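Local coordinates for polyketide synthase PksR (Bacillus subtilis, PDB 4U3V), which takes part in synthesis of the antibiotic bacillaene as a trans-acyltransferase polyketide synthase, the double-hotdog domain described here being its enoyl-isomerase, at residues D33-D38 against I95-K100; Y58-I63 against V203-T208; S79-I84 against N234-T239; L262-V267 against H277-S282. All coordinates share one frame; numbering follows the deposited sequence.

Contact 1: residues D33-D38 against I95-K100; sequences DQFTYD and IELQAK
The first torsions of F35 (chi1 -67°) and L97 (chi1 -81°) both leave CG beside the backbone N and anti to the carbonyl carbon, and the two side chains, which rise from one face of the strand pair, cross at about a right angle. L97 CD1 therefore meets the rim of the F35 ring, near its plane, 3.9 Å from F35 CD2. Helix 56-69 backs this face through T57, Y58 and L61, and H199 stacks on the F35 ring. On the other face Q34 and E96 run side by side and point the same way. Their amide and carboxylate planes stand 67° apart, and Q34 NE2 lies against a methylene, 3.5 Å from E96 CG, while the E96 carboxylate forms a salt bridge with R115. Two reciprocal pairs of backbone bonds fix the register: L97 N reaches D33 O at 2.9 Å, F35 N reaches I95 O at 3.0 Å, and each is returned by its partner. Between them the non-hydrogen-bonded pair Q34-E96 draws close enough for a CA-H...O contact of 3.3 Å from Q34 CA to I95 O. D33 OD1 folds back onto Q34 N at 2.8 Å, and OD2 is held by Y201 OH and H199 ND1. Such antiparallel pairing, one face turned to the central helix, belongs to the sheet of the N-terminal hotdog, where strand 31-36 is an edge strand within the chain.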
loop_
_atom_site.group_PDB
_atom_site.type_symbol
_atom_site.label_atom_id
_atom_site.label_comp_id
_atom_site.label_asym_id
_atom_site.label_seq_id
_atom_site.Cartn_x
_atom_site.Cartn_y
_atom_site.Cartn_z
ATOM N N ASP A 33 4.178 -15.062 -5.800
ATOM C CA ASP A 33 3.531 -14.433 -6.952
ATOM C C ASP A 33 4.650 -14.186 -7.994
ATOM O O ASP A 33 5.836 -14.334 -7.704
ATOM C CB ASP A 33 2.835 -13.097 -6.531
ATOM C CG ASP A 33 1.714 -12.649 -7.510
ATOM O OD1 ASP A 33 1.568 -13.221 -8.620
ATOM O OD2 ASP A 33 0.957 -11.700 -7.178
ATOM N N GLN A 34 4.257 -13.795 -9.195
ATOM C CA GLN A 34 5.231 -13.549 -10.272
ATOM C C GLN A 34 4.727 -12.350 -11.051
ATOM O O GLN A 34 3.531 -12.208 -11.293
ATOM C CB GLN A 34 5.296 -14.714 -11.267
ATOM C CG GLN A 34 5.796 -16.022 -10.726
ATOM C CD GLN A 34 6.230 -16.935 -11.859
ATOM O OE1 GLN A 34 5.788 -16.781 -12.994
ATOM N NE2 GLN A 34 7.093 -17.878 -11.545
ATOM N N PHE A 35 5.665 -11.520 -11.497
ATOM C CA PHE A 35 5.301 -10.288 -12.224
ATOM C C PHE A 35 6.139 -10.216 -13.492
ATOM O O PHE A 35 7.356 -10.386 -13.453
ATOM C CB PHE A 35 5.576 -9.049 -11.370
ATOM C CG PHE A 35 4.688 -8.959 -10.183
ATOM C CD1 PHE A 35 3.419 -8.424 -10.321
ATOM C CD2 PHE A 35 5.050 -9.559 -8.978
ATOM C CE1 PHE A 35 2.534 -8.383 -9.223
ATOM C CE2 PHE A 35 4.166 -9.525 -7.891
ATOM C CZ PHE A 35 2.913 -8.957 -8.021
ATOM N N THR A 36 5.474 -9.976 -14.610
ATOM C CA THR A 36 6.184 -9.997 -15.909
ATOM C C THR A 36 6.249 -8.579 -16.521
ATOM O O THR A 36 5.421 -7.713 -16.242
ATOM C CB THR A 36 5.500 -10.989 -16.863
ATOM O OG1 THR A 36 6.333 -11.195 -18.019
ATOM C CG2 THR A 36 4.153 -10.484 -17.300
ATOM N N TYR A 37 7.260 -8.325 -17.346
ATOM C CA TYR A 37 7.518 -6.977 -17.854
ATOM C C TYR A 37 6.265 -6.387 -18.467
ATOM O O TYR A 37 5.962 -5.205 -18.283
ATOM C CB TYR A 37 8.622 -7.019 -18.925
ATOM C CG TYR A 37 9.016 -5.668 -19.471
ATOM C CD1 TYR A 37 9.828 -4.804 -18.723
ATOM C CD2 TYR A 37 8.686 -5.295 -20.779
ATOM C CE1 TYR A 37 10.238 -3.582 -19.229
ATOM C CE2 TYR A 37 9.054 -4.048 -21.275
ATOM C CZ TYR A 37 9.835 -3.210 -20.500
ATOM O OH TYR A 37 10.290 -2.004 -21.002
ATOM N N ASP A 38 5.569 -7.184 -19.260
ATOM C CA ASP A 38 4.543 -6.629 -20.139
ATOM C C ASP A 38 3.143 -6.502 -19.532
ATOM O O ASP A 38 2.255 -5.989 -20.189
ATOM C CB ASP A 38 4.436 -7.434 -21.434
ATOM C CG ASP A 38 5.596 -7.185 -22.381
ATOM O OD1 ASP A 38 6.257 -6.132 -22.268
ATOM O OD2 ASP A 38 5.849 -8.055 -23.244
ATOM N N ILE A 95 9.789 -11.786 -12.723
ATOM C CA ILE A 95 10.351 -11.861 -11.379
ATOM C C ILE A 95 9.436 -12.621 -10.427
ATOM O O ILE A 95 8.267 -12.283 -10.311
ATOM C CB ILE A 95 10.512 -10.460 -10.764
ATOM C CG1 ILE A 95 11.346 -9.553 -11.678
ATOM C CG2 ILE A 95 11.070 -10.566 -9.344
ATOM C CD1 ILE A 95 12.525 -10.239 -12.319
ATOM N N GLU A 96 10.010 -13.571 -9.679
ATOM C CA GLU A 96 9.261 -14.347 -8.696
ATOM C C GLU A 96 9.452 -13.658 -7.356
ATOM O O GLU A 96 10.566 -13.261 -7.018
ATOM C CB GLU A 96 9.857 -15.763 -8.582
ATOM C CG GLU A 96 9.851 -16.631 -9.829
ATOM C CD GLU A 96 10.645 -17.929 -9.600
ATOM O OE1 GLU A 96 10.163 -18.806 -8.856
ATOM O OE2 GLU A 96 11.802 -18.008 -10.058
ATOM N N LEU A 97 8.370 -13.547 -6.582
ATOM C CA LEU A 97 8.415 -13.136 -5.204
ATOM C C LEU A 97 7.862 -14.222 -4.282
ATOM O O LEU A 97 6.931 -14.907 -4.631
ATOM C CB LEU A 97 7.575 -11.878 -4.991
ATOM C CG LEU A 97 8.254 -10.570 -5.382
ATOM C CD1 LEU A 97 8.249 -10.467 -6.893
ATOM C CD2 LEU A 97 7.522 -9.411 -4.717
ATOM N N GLN A 98 8.456 -14.368 -3.099
ATOM C CA GLN A 98 7.938 -15.302 -2.102
ATOM C C GLN A 98 7.921 -14.556 -0.780
ATOM O O GLN A 98 8.800 -13.716 -0.524
ATOM C CB GLN A 98 8.857 -16.541 -1.982
ATOM C CG GLN A 98 8.682 -17.524 -3.139
ATOM C CD GLN A 98 9.488 -18.815 -2.999
ATOM O OE1 GLN A 98 10.241 -19.001 -2.046
ATOM N NE2 GLN A 98 9.406 -19.662 -4.017
ATOM N N ALA A 99 7.019 -14.945 0.113
ATOM C CA ALA A 99 6.913 -14.285 1.425
ATOM C C ALA A 99 7.107 -15.376 2.437
ATOM O O ALA A 99 6.271 -16.258 2.520
ATOM C CB ALA A 99 5.545 -13.657 1.611
ATOM N N LYS A 100 8.287 -15.402 3.038
ATOM C CA LYS A 100 8.755 -16.533 3.860
ATOM C C LYS A 100 8.778 -16.115 5.323
ATOM O O LYS A 100 9.382 -15.089 5.656
ATOM C CB LYS A 100 10.158 -16.921 3.437
ATOM C CG LYS A 100 10.223 -17.430 1.998
ATOM C CD LYS A 100 11.513 -17.033 1.288
ATOM C CE LYS A 100 11.529 -17.555 -0.148
ATOM N NZ LYS A 100 12.808 -17.304 -0.874
#

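Contact 2: residues Y58-I63 against V203-T208; sequences YGSLAI and VSPLMT
S60 carries the polar part of the contact. With chi1 at -67°, its OG sits beside the backbone N and donates to V203 O at 2.7 Å, reaching the oxygen from 32° out of the carbonyl plane. The same hydroxyl rests against the ring of P205, two residues after V203, with P205 CD 3.3 Å from S60 OG. Having spent its proton on V203, S60 OG also accepts from a water at 2.8 Å, and that water lies 2.6 Å from T208 OG1. The S60 carbonyl takes up the other end of the junction: a second water stands 3.0 Å from S60 O, apparently as donor, and accepts from V203 N at the same length. Helix 56-69, which carries S60, is the central helix of the N-terminal hotdog, and it meets the start of helix 205-219, its counterpart in the C-terminal hotdog, and the loop residue V203 just before it, so the contact bridges the two halves of the double hotdog. The first turn of helix 205-219 has its own N-cap, S204, whose OG accepts from L206 N at 3.0 Å. One turn after S60 along the first helix, I63 supplies the apolar part. Its chain is extended at chi2 (167°), which carries CD1 across V203 at about a right angle; CD1 lies 3.7 Å from V203 CB and also touches both valine methyls.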
loop_
_atom_site.group_PDB
_atom_site.type_symbol
_atom_site.label_atom_id
_atom_site.label_comp_id
_atom_site.label_asym_id
_atom_site.label_seq_id
_atom_site.Cartn_x
_atom_site.Cartn_y
_atom_site.Cartn_z
ATOM N N TYR A 58 4.184 -5.192 -1.425
ATOM C CA TYR A 58 4.789 -5.911 -0.299
ATOM C C TYR A 58 3.856 -6.109 0.891
ATOM O O TYR A 58 3.832 -7.208 1.464
ATOM C CB TYR A 58 6.088 -5.237 0.128
ATOM C CG TYR A 58 7.043 -5.052 -0.994
ATOM C CD1 TYR A 58 7.358 -6.123 -1.814
ATOM C CD2 TYR A 58 7.656 -3.815 -1.234
ATOM C CE1 TYR A 58 8.184 -5.956 -2.898
ATOM C CE2 TYR A 58 8.513 -3.650 -2.309
ATOM C CZ TYR A 58 8.778 -4.730 -3.123
ATOM O OH TYR A 58 9.624 -4.604 -4.186
ATOM N N GLY A 59 3.096 -5.073 1.269
ATOM C CA GLY A 59 2.139 -5.221 2.391
ATOM C C GLY A 59 1.073 -6.268 2.041
ATOM O O GLY A 59 0.667 -7.082 2.885
ATOM N N SER A 60 0.663 -6.306 0.764
ATOM C CA SER A 60 -0.338 -7.320 0.378
ATOM C C SER A 60 0.202 -8.762 0.498
ATOM O O SER A 60 -0.537 -9.677 0.917
ATOM C CB SER A 60 -0.815 -7.069 -1.053
ATOM O OG SER A 60 -1.574 -5.825 -1.103
ATOM N N LEU A 61 1.438 -8.981 0.050
ATOM C CA LEU A 61 2.114 -10.299 0.225
ATOM C C LEU A 61 2.311 -10.626 1.694
ATOM O O LEU A 61 2.134 -11.780 2.125
ATOM C CB LEU A 61 3.477 -10.315 -0.485
ATOM C CG LEU A 61 3.386 -10.506 -1.994
ATOM C CD1 LEU A 61 4.722 -10.157 -2.656
ATOM C CD2 LEU A 61 2.993 -11.962 -2.259
ATOM N N ALA A 62 2.649 -9.617 2.490
ATOM C CA ALA A 62 2.790 -9.872 3.947
ATOM C C ALA A 62 1.482 -10.313 4.630
ATOM O O ALA A 62 1.500 -11.245 5.443
ATOM C CB ALA A 62 3.399 -8.672 4.671
ATOM N N ILE A 63 0.360 -9.752 4.203
ATOM C CA ILE A 63 -0.971 -10.094 4.725
ATOM C C ILE A 63 -1.374 -11.514 4.295
ATOM O O ILE A 63 -1.911 -12.301 5.090
ATOM C CB ILE A 63 -2.005 -9.074 4.265
ATOM C CG1 ILE A 63 -1.744 -7.743 4.997
ATOM C CG2 ILE A 63 -3.418 -9.582 4.480
ATOM C CD1 ILE A 63 -2.491 -6.568 4.397
ATOM N N VAL A 203 -6.116 -8.201 0.641
ATOM C CA VAL A 203 -5.991 -6.754 0.673
ATOM C C VAL A 203 -5.253 -6.299 -0.581
ATOM O O VAL A 203 -4.102 -6.674 -0.791
ATOM C CB VAL A 203 -5.253 -6.311 1.958
ATOM C CG1 VAL A 203 -4.916 -4.832 1.917
ATOM C CG2 VAL A 203 -6.080 -6.653 3.196
ATOM N N SER A 204 -5.978 -5.639 -1.478
ATOM C CA SER A 204 -5.417 -5.334 -2.796
ATOM C C SER A 204 -4.221 -4.400 -2.631
ATOM O O SER A 204 -4.332 -3.394 -1.918
ATOM C CB SER A 204 -6.452 -4.609 -3.626
ATOM O OG SER A 204 -5.953 -4.340 -4.933
ATOM N N PRO A 205 -3.159 -4.617 -3.412
ATOM C CA PRO A 205 -2.113 -3.584 -3.507
ATOM C C PRO A 205 -2.663 -2.288 -4.041
ATOM O O PRO A 205 -2.092 -1.221 -3.774
ATOM C CB PRO A 205 -1.098 -4.160 -4.501
ATOM C CG PRO A 205 -1.678 -5.412 -5.017
ATOM C CD PRO A 205 -2.844 -5.830 -4.186
ATOM N N LEU A 206 -3.776 -2.338 -4.779
ATOM C CA LEU A 206 -4.363 -1.071 -5.217
ATOM C C LEU A 206 -4.882 -0.239 -4.058
ATOM O O LEU A 206 -4.920 0.986 -4.181
ATOM C CB LEU A 206 -5.479 -1.253 -6.260
ATOM C CG LEU A 206 -5.072 -1.983 -7.555
ATOM C CD1 LEU A 206 -6.282 -2.103 -8.482
ATOM C CD2 LEU A 206 -3.916 -1.283 -8.256
ATOM N N MET A 207 -5.179 -0.870 -2.924
ATOM C CA MET A 207 -5.678 -0.108 -1.757
ATOM C C MET A 207 -4.515 0.685 -1.159
ATOM O O MET A 207 -4.534 1.941 -1.039
ATOM C CB MET A 207 -6.219 -1.094 -0.717
ATOM C CG MET A 207 -6.509 -0.477 0.639
ATOM S SD MET A 207 -8.046 0.439 0.467
ATOM C CE MET A 207 -9.126 -0.975 0.715
ATOM N N THR A 208 -3.431 -0.023 -0.913
ATOM C CA THR A 208 -2.247 0.634 -0.364
ATOM C C THR A 208 -1.688 1.657 -1.321
ATOM O O THR A 208 -1.293 2.760 -0.943
ATOM C CB THR A 208 -1.194 -0.462 -0.065
ATOM O OG1 THR A 208 -1.798 -1.444 0.795
ATOM C CG2 THR A 208 0.053 0.134 0.561
HETATM O O HOH W 1 -0.455 -3.533 0.122
HETATM O O HOH W 2 -3.512 -9.561 0.972
#

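Contact 3: residues S79-I84 against N234-T239; sequences SKLSYI and NDIQFT
At the seam of the double hotdog, strand 75-83 of the N-terminal half lies antiparallel to strand 230-239 of the C-terminal half, and the two sheets join edge to edge. S79 and D235 form a non-hydrogen-bonded pair here, their CA atoms 4.5 Å apart. The direct hydrogen bond across the two segments is next to it: K80 N donates to N234 O at 2.9 Å. Its N-H points almost straight at the oxygen (171°), yet the donor stands above the carbonyl plane, 47° out of it, and so misses the lone pairs. The same oxygen receives a CA-H...O contact from S79 CA at 3.4 Å. The tilted bond coincides with irregular backbones on both strands: K80 has a positive phi, while the chain turns a corner at N234, where N234 and D235 together face S279 of the next strand as a classic beta bulge. Before N234 the two strands stay paired, L81 bonding with I233 and Y83 with F231. A water ties the irregular part together, donating to L81 O at 2.9 Å and to N234 OD1 at an equal distance. The first torsion of D235 (-163°) sets its CG anti to the backbone N, and OD1 approaches S79 OG to 3.5 Å. On the buried side, L81 CD2 and I236 CD1 just meet at 4.4 Å, next to helix 56-69. The seam is thus polar towards S79 and D235 and apolar towards L81 and I236, and between the two segments it rests on a single bridge, S79-D235, one tilted backbone bond and a bridging water.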
loop_
_atom_site.group_PDB
_atom_site.type_symbol
_atom_site.label_atom_id
_atom_site.label_comp_id
_atom_site.label_asym_id
_atom_site.label_seq_id
_atom_site.Cartn_x
_atom_site.Cartn_y
_atom_site.Cartn_z
ATOM N N SER A 79 3.556 -5.486 11.302
ATOM C CA SER A 79 4.322 -4.422 11.985
ATOM C C SER A 79 5.671 -4.235 11.344
ATOM O O SER A 79 6.283 -5.202 10.870
ATOM C CB SER A 79 4.525 -4.775 13.471
ATOM O OG SER A 79 3.314 -5.220 14.058
ATOM N N LYS A 80 6.181 -2.999 11.388
ATOM C CA LYS A 80 7.558 -2.680 11.049
ATOM C C LYS A 80 7.937 -3.143 9.638
ATOM O O LYS A 80 9.019 -3.691 9.399
ATOM C CB LYS A 80 8.552 -3.215 12.088
ATOM C CG LYS A 80 8.117 -2.895 13.505
ATOM C CD LYS A 80 9.265 -3.013 14.489
ATOM C CE LYS A 80 8.822 -2.520 15.863
ATOM N NZ LYS A 80 9.788 -2.940 16.922
ATOM N N LEU A 81 7.014 -2.921 8.711
ATOM C CA LEU A 81 7.252 -3.299 7.302
ATOM C C LEU A 81 8.164 -2.253 6.664
ATOM O O LEU A 81 7.877 -1.030 6.652
ATOM C CB LEU A 81 5.907 -3.357 6.577
ATOM C CG LEU A 81 5.944 -3.724 5.099
ATOM C CD1 LEU A 81 6.473 -5.157 4.944
ATOM C CD2 LEU A 81 4.529 -3.547 4.506
ATOM N N SER A 82 9.303 -2.714 6.199
ATOM C CA SER A 82 10.340 -1.850 5.678
ATOM C C SER A 82 10.711 -2.316 4.268
ATOM O O SER A 82 10.803 -3.516 4.039
ATOM C CB SER A 82 11.544 -1.956 6.625
ATOM O OG SER A 82 12.699 -1.481 6.020
ATOM N N TYR A 83 10.847 -1.378 3.323
ATOM C CA TYR A 83 11.128 -1.692 1.916
ATOM C C TYR A 83 12.633 -1.620 1.746
ATOM O O TYR A 83 13.258 -0.586 2.029
ATOM C CB TYR A 83 10.442 -0.702 0.938
ATOM C CG TYR A 83 8.923 -0.624 1.119
ATOM C CD1 TYR A 83 8.216 -1.665 1.726
ATOM C CD2 TYR A 83 8.217 0.511 0.734
ATOM C CE1 TYR A 83 6.840 -1.583 1.953
ATOM C CE2 TYR A 83 6.841 0.581 0.900
ATOM C CZ TYR A 83 6.173 -0.410 1.575
ATOM O OH TYR A 83 4.814 -0.305 1.763
ATOM N N ILE A 84 13.225 -2.741 1.361
ATOM C CA ILE A 84 14.673 -2.877 1.385
ATOM C C ILE A 84 15.294 -2.412 0.074
ATOM O O ILE A 84 16.278 -1.648 0.048
ATOM C CB ILE A 84 15.059 -4.348 1.706
ATOM C CG1 ILE A 84 14.624 -4.680 3.115
ATOM C CG2 ILE A 84 16.571 -4.550 1.555
ATOM C CD1 ILE A 84 14.911 -3.576 4.111
ATOM N N ASN A 234 4.616 1.354 9.432
ATOM C CA ASN A 234 4.853 0.905 10.821
ATOM C C ASN A 234 3.856 -0.129 11.371
ATOM O O ASN A 234 4.241 -1.038 12.139
ATOM C CB ASN A 234 4.914 2.116 11.770
ATOM C CG ASN A 234 6.163 2.962 11.572
ATOM O OD1 ASN A 234 7.147 2.518 10.985
ATOM N ND2 ASN A 234 6.132 4.188 12.093
ATOM N N ASP A 235 2.600 -0.027 10.945
ATOM C CA ASP A 235 1.547 -0.940 11.386
ATOM C C ASP A 235 0.412 -1.023 10.379
ATOM O O ASP A 235 -0.100 -0.002 9.890
ATOM C CB ASP A 235 1.027 -0.542 12.774
ATOM C CG ASP A 235 0.241 -1.665 13.456
ATOM O OD1 ASP A 235 0.836 -2.718 13.789
ATOM O OD2 ASP A 235 -0.979 -1.490 13.666
ATOM N N ILE A 236 -0.092 -2.235 10.145
ATOM C CA ILE A 236 -1.329 -2.389 9.425
ATOM C C ILE A 236 -2.237 -3.260 10.260
ATOM O O ILE A 236 -1.786 -4.283 10.763
ATOM C CB ILE A 236 -1.103 -3.109 8.067
ATOM C CG1 ILE A 236 0.105 -2.487 7.346
ATOM C CG2 ILE A 236 -2.407 -3.123 7.259
ATOM C CD1 ILE A 236 0.401 -3.105 5.979
ATOM N N GLN A 237 -3.483 -2.849 10.433
ATOM C CA GLN A 237 -4.486 -3.716 11.080
ATOM C C GLN A 237 -5.552 -4.064 10.095
ATOM O O GLN A 237 -6.181 -3.186 9.533
ATOM C CB GLN A 237 -5.160 -2.985 12.269
ATOM C CG GLN A 237 -4.196 -2.325 13.241
ATOM C CD GLN A 237 -4.932 -1.675 14.409
ATOM O OE1 GLN A 237 -6.095 -1.286 14.285
ATOM N NE2 GLN A 237 -4.239 -1.496 15.515
ATOM N N PHE A 238 -5.800 -5.362 9.899
ATOM C CA PHE A 238 -6.624 -5.780 8.793
ATOM C C PHE A 238 -7.507 -6.982 9.178
ATOM O O PHE A 238 -7.231 -7.653 10.165
ATOM C CB PHE A 238 -5.704 -6.174 7.605
ATOM C CG PHE A 238 -4.690 -7.209 7.959
ATOM C CD1 PHE A 238 -5.030 -8.561 7.845
ATOM C CD2 PHE A 238 -3.449 -6.871 8.507
ATOM C CE1 PHE A 238 -4.134 -9.525 8.249
ATOM C CE2 PHE A 238 -2.525 -7.845 8.858
ATOM C CZ PHE A 238 -2.911 -9.188 8.789
ATOM N N THR A 239 -8.538 -7.212 8.372
ATOM C CA THR A 239 -9.388 -8.434 8.434
ATOM C C THR A 239 -9.403 -9.219 7.126
ATOM O O THR A 239 -8.873 -8.763 6.103
ATOM C CB THR A 239 -10.847 -8.099 8.773
ATOM O OG1 THR A 239 -11.550 -7.679 7.594
ATOM C CG2 THR A 239 -10.908 -6.992 9.820
HETATM O O HOH W 3 8.123 0.695 8.917
#

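Contact 4: residues L262-V267 against H277-S282; sequences LFDVDV and HYSGYS
Strands 262-267 and 277-282 run antiparallel with the axes of the two segments at 142°, and the register slips by one residue between F263 and V265. Reciprocal backbone bonds stand on either side of the slip: V265 N to Y278 O at 2.9 Å, matched by Y278 N to V265 O, and a like pair joining F263 with Y281. At the slip, D264 turns its carboxylate to the bulging strand, and G280 N meets OD1 nearly along the C-O axis, 3.1 Å away. Over the buried face V265 and Y278 lie side by side, V265 CB 3.7 Å from Y278 CD2, while V267 CG2 reaches the edge of the same ring, 4.0 Å from CE2. The Y278 and Y281 hydroxyls bond to OG1 and O of T208, respectively. On the other face D266 OD1 touches H277 CD2 at 3.3 Å, with carboxylate and ring planes 68° apart; D266 is also salt-bridged to K138, and H277 ND1 bonds to Q237 OE1. A water donates to both D266 OD1 and Y278 O. G280, with phi at 61°, and Y281 both face F263, which makes this a G1 beta bulge within the hairpin 260-268/274-283 of the C-terminal hotdog.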
loop_
_atom_site.group_PDB
_atom_site.type_symbol
_atom_site.label_atom_id
_atom_site.label_comp_id
_atom_site.label_asym_id
_atom_site.label_seq_id
_atom_site.Cartn_x
_atom_site.Cartn_y
_atom_site.Cartn_z
ATOM N N LEU A 262 5.454 10.809 7.865
ATOM C CA LEU A 262 4.668 9.611 8.222
ATOM C C LEU A 262 3.205 10.017 8.398
ATOM O O LEU A 262 2.883 11.096 8.945
ATOM C CB LEU A 262 5.148 8.982 9.535
ATOM C CG LEU A 262 6.340 8.024 9.365
ATOM C CD1 LEU A 262 7.614 8.755 8.972
ATOM C CD2 LEU A 262 6.559 7.171 10.613
ATOM N N PHE A 263 2.324 9.137 7.939
ATOM C CA PHE A 263 0.889 9.401 7.871
ATOM C C PHE A 263 0.151 8.263 8.539
ATOM O O PHE A 263 0.571 7.111 8.473
ATOM C CB PHE A 263 0.434 9.472 6.373
ATOM C CG PHE A 263 1.031 10.602 5.629
ATOM C CD1 PHE A 263 0.369 11.821 5.575
ATOM C CD2 PHE A 263 2.305 10.484 5.074
ATOM C CE1 PHE A 263 0.946 12.901 4.915
ATOM C CE2 PHE A 263 2.914 11.590 4.463
ATOM C CZ PHE A 263 2.221 12.782 4.363
ATOM N N ASP A 264 -0.979 8.573 9.155
ATOM C CA ASP A 264 -1.968 7.544 9.473
ATOM C C ASP A 264 -3.055 7.479 8.410
ATOM O O ASP A 264 -3.452 8.495 7.833
ATOM C CB ASP A 264 -2.574 7.764 10.884
ATOM C CG ASP A 264 -1.604 7.407 12.004
ATOM O OD1 ASP A 264 -0.463 6.939 11.732
ATOM O OD2 ASP A 264 -1.967 7.634 13.194
ATOM N N VAL A 265 -3.551 6.268 8.135
ATOM C CA VAL A 265 -4.521 6.106 7.065
ATOM C C VAL A 265 -5.642 5.217 7.567
ATOM O O VAL A 265 -5.389 4.069 7.949
ATOM C CB VAL A 265 -3.912 5.392 5.834
ATOM C CG1 VAL A 265 -4.975 5.275 4.747
ATOM C CG2 VAL A 265 -2.699 6.149 5.311
ATOM N N ASP A 266 -6.862 5.752 7.579
ATOM C CA ASP A 266 -8.062 4.912 7.858
ATOM C C ASP A 266 -8.870 4.686 6.591
ATOM O O ASP A 266 -9.245 5.604 5.863
ATOM C CB ASP A 266 -8.963 5.567 8.919
ATOM C CG ASP A 266 -8.378 5.519 10.330
ATOM O OD1 ASP A 266 -7.702 4.538 10.696
ATOM O OD2 ASP A 266 -8.675 6.444 11.119
ATOM N N VAL A 267 -9.171 3.413 6.327
ATOM C CA VAL A 267 -10.007 3.079 5.195
ATOM C C VAL A 267 -11.431 2.866 5.736
ATOM O O VAL A 267 -11.576 2.159 6.721
ATOM C CB VAL A 267 -9.577 1.729 4.578
ATOM C CG1 VAL A 267 -10.412 1.494 3.351
ATOM C CG2 VAL A 267 -8.076 1.781 4.209
ATOM N N HIS A 277 -6.765 -0.263 8.841
ATOM C CA HIS A 277 -5.979 0.842 9.434
ATOM C C HIS A 277 -4.539 0.689 9.040
ATOM O O HIS A 277 -3.934 -0.376 9.230
ATOM C CB HIS A 277 -6.040 0.883 10.971
ATOM C CG HIS A 277 -7.446 0.848 11.556
ATOM N ND1 HIS A 277 -7.732 0.185 12.710
ATOM C CD2 HIS A 277 -8.655 1.398 11.110
ATOM C CE1 HIS A 277 -9.061 0.259 12.947
ATOM N NE2 HIS A 277 -9.614 1.047 12.010
ATOM N N TYR A 278 -3.936 1.785 8.579
ATOM C CA TYR A 278 -2.469 1.867 8.507
ATOM C C TYR A 278 -1.982 2.940 9.468
ATOM O O TYR A 278 -2.588 3.994 9.558
ATOM C CB TYR A 278 -2.012 2.349 7.120
ATOM C CG TYR A 278 -2.504 1.532 5.940
ATOM C CD1 TYR A 278 -1.634 0.663 5.262
ATOM C CD2 TYR A 278 -3.772 1.713 5.430
ATOM C CE1 TYR A 278 -2.043 -0.011 4.128
ATOM C CE2 TYR A 278 -4.185 1.064 4.268
ATOM C CZ TYR A 278 -3.331 0.176 3.638
ATOM O OH TYR A 278 -3.733 -0.454 2.471
ATOM N N SER A 279 -0.838 2.720 10.076
ATOM C CA SER A 279 -0.246 3.731 10.933
ATOM C C SER A 279 1.246 3.868 10.616
ATOM O O SER A 279 1.936 2.883 10.288
ATOM C CB SER A 279 -0.552 3.404 12.416
ATOM O OG SER A 279 0.601 2.953 13.086
ATOM N N GLY A 280 1.754 5.104 10.580
ATOM C CA GLY A 280 3.150 5.310 10.204
ATOM C C GLY A 280 3.460 4.816 8.802
ATOM O O GLY A 280 4.481 4.157 8.565
ATOM N N TYR A 281 2.582 5.175 7.867
ATOM C CA TYR A 281 2.864 5.036 6.449
ATOM C C TYR A 281 3.923 6.073 6.078
ATOM O O TYR A 281 3.677 7.301 6.152
ATOM C CB TYR A 281 1.542 5.291 5.723
ATOM C CG TYR A 281 1.463 4.837 4.283
ATOM C CD1 TYR A 281 0.519 3.838 3.915
ATOM C CD2 TYR A 281 2.187 5.472 3.289
ATOM C CE1 TYR A 281 0.401 3.432 2.587
ATOM C CE2 TYR A 281 2.078 5.046 1.955
ATOM C CZ TYR A 281 1.159 4.058 1.625
ATOM O OH TYR A 281 1.049 3.623 0.312
ATOM N N SER A 282 5.100 5.601 5.654
ATOM C CA SER A 282 6.317 6.439 5.611
ATOM C C SER A 282 6.703 6.779 4.189
ATOM O O SER A 282 6.834 5.864 3.354
ATOM C CB SER A 282 7.502 5.622 6.213
ATOM O OG SER A 282 7.292 5.413 7.600
HETATM O O HOH W 4 -4.777 4.277 11.616
#

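In the fold
Contact 2 lies nearest the middle of the chain, its centre about 14 Å from those of contacts 1 and 4 and about 10 Å from that of contact 3. Its first helix packs on contact 1 through L61 CD1 and L97 CD2, 3.6 Å apart, and on contact 3 through G59 CA and L81 CD2. Its second helix packs on contact 4, M207 CE lying 3.8 Å from V267 CG1. Contacts 3 and 4 meet where strands 230-239 and 274-283 run side by side, with D235 O 2.8 Å from S279 N. Contacts 1 and 4, about 26 Å apart between centres, belong to different hotdogs, whereas contacts 2 and 3 join the two, one through a helix and the start of its counterpart, the other through strands.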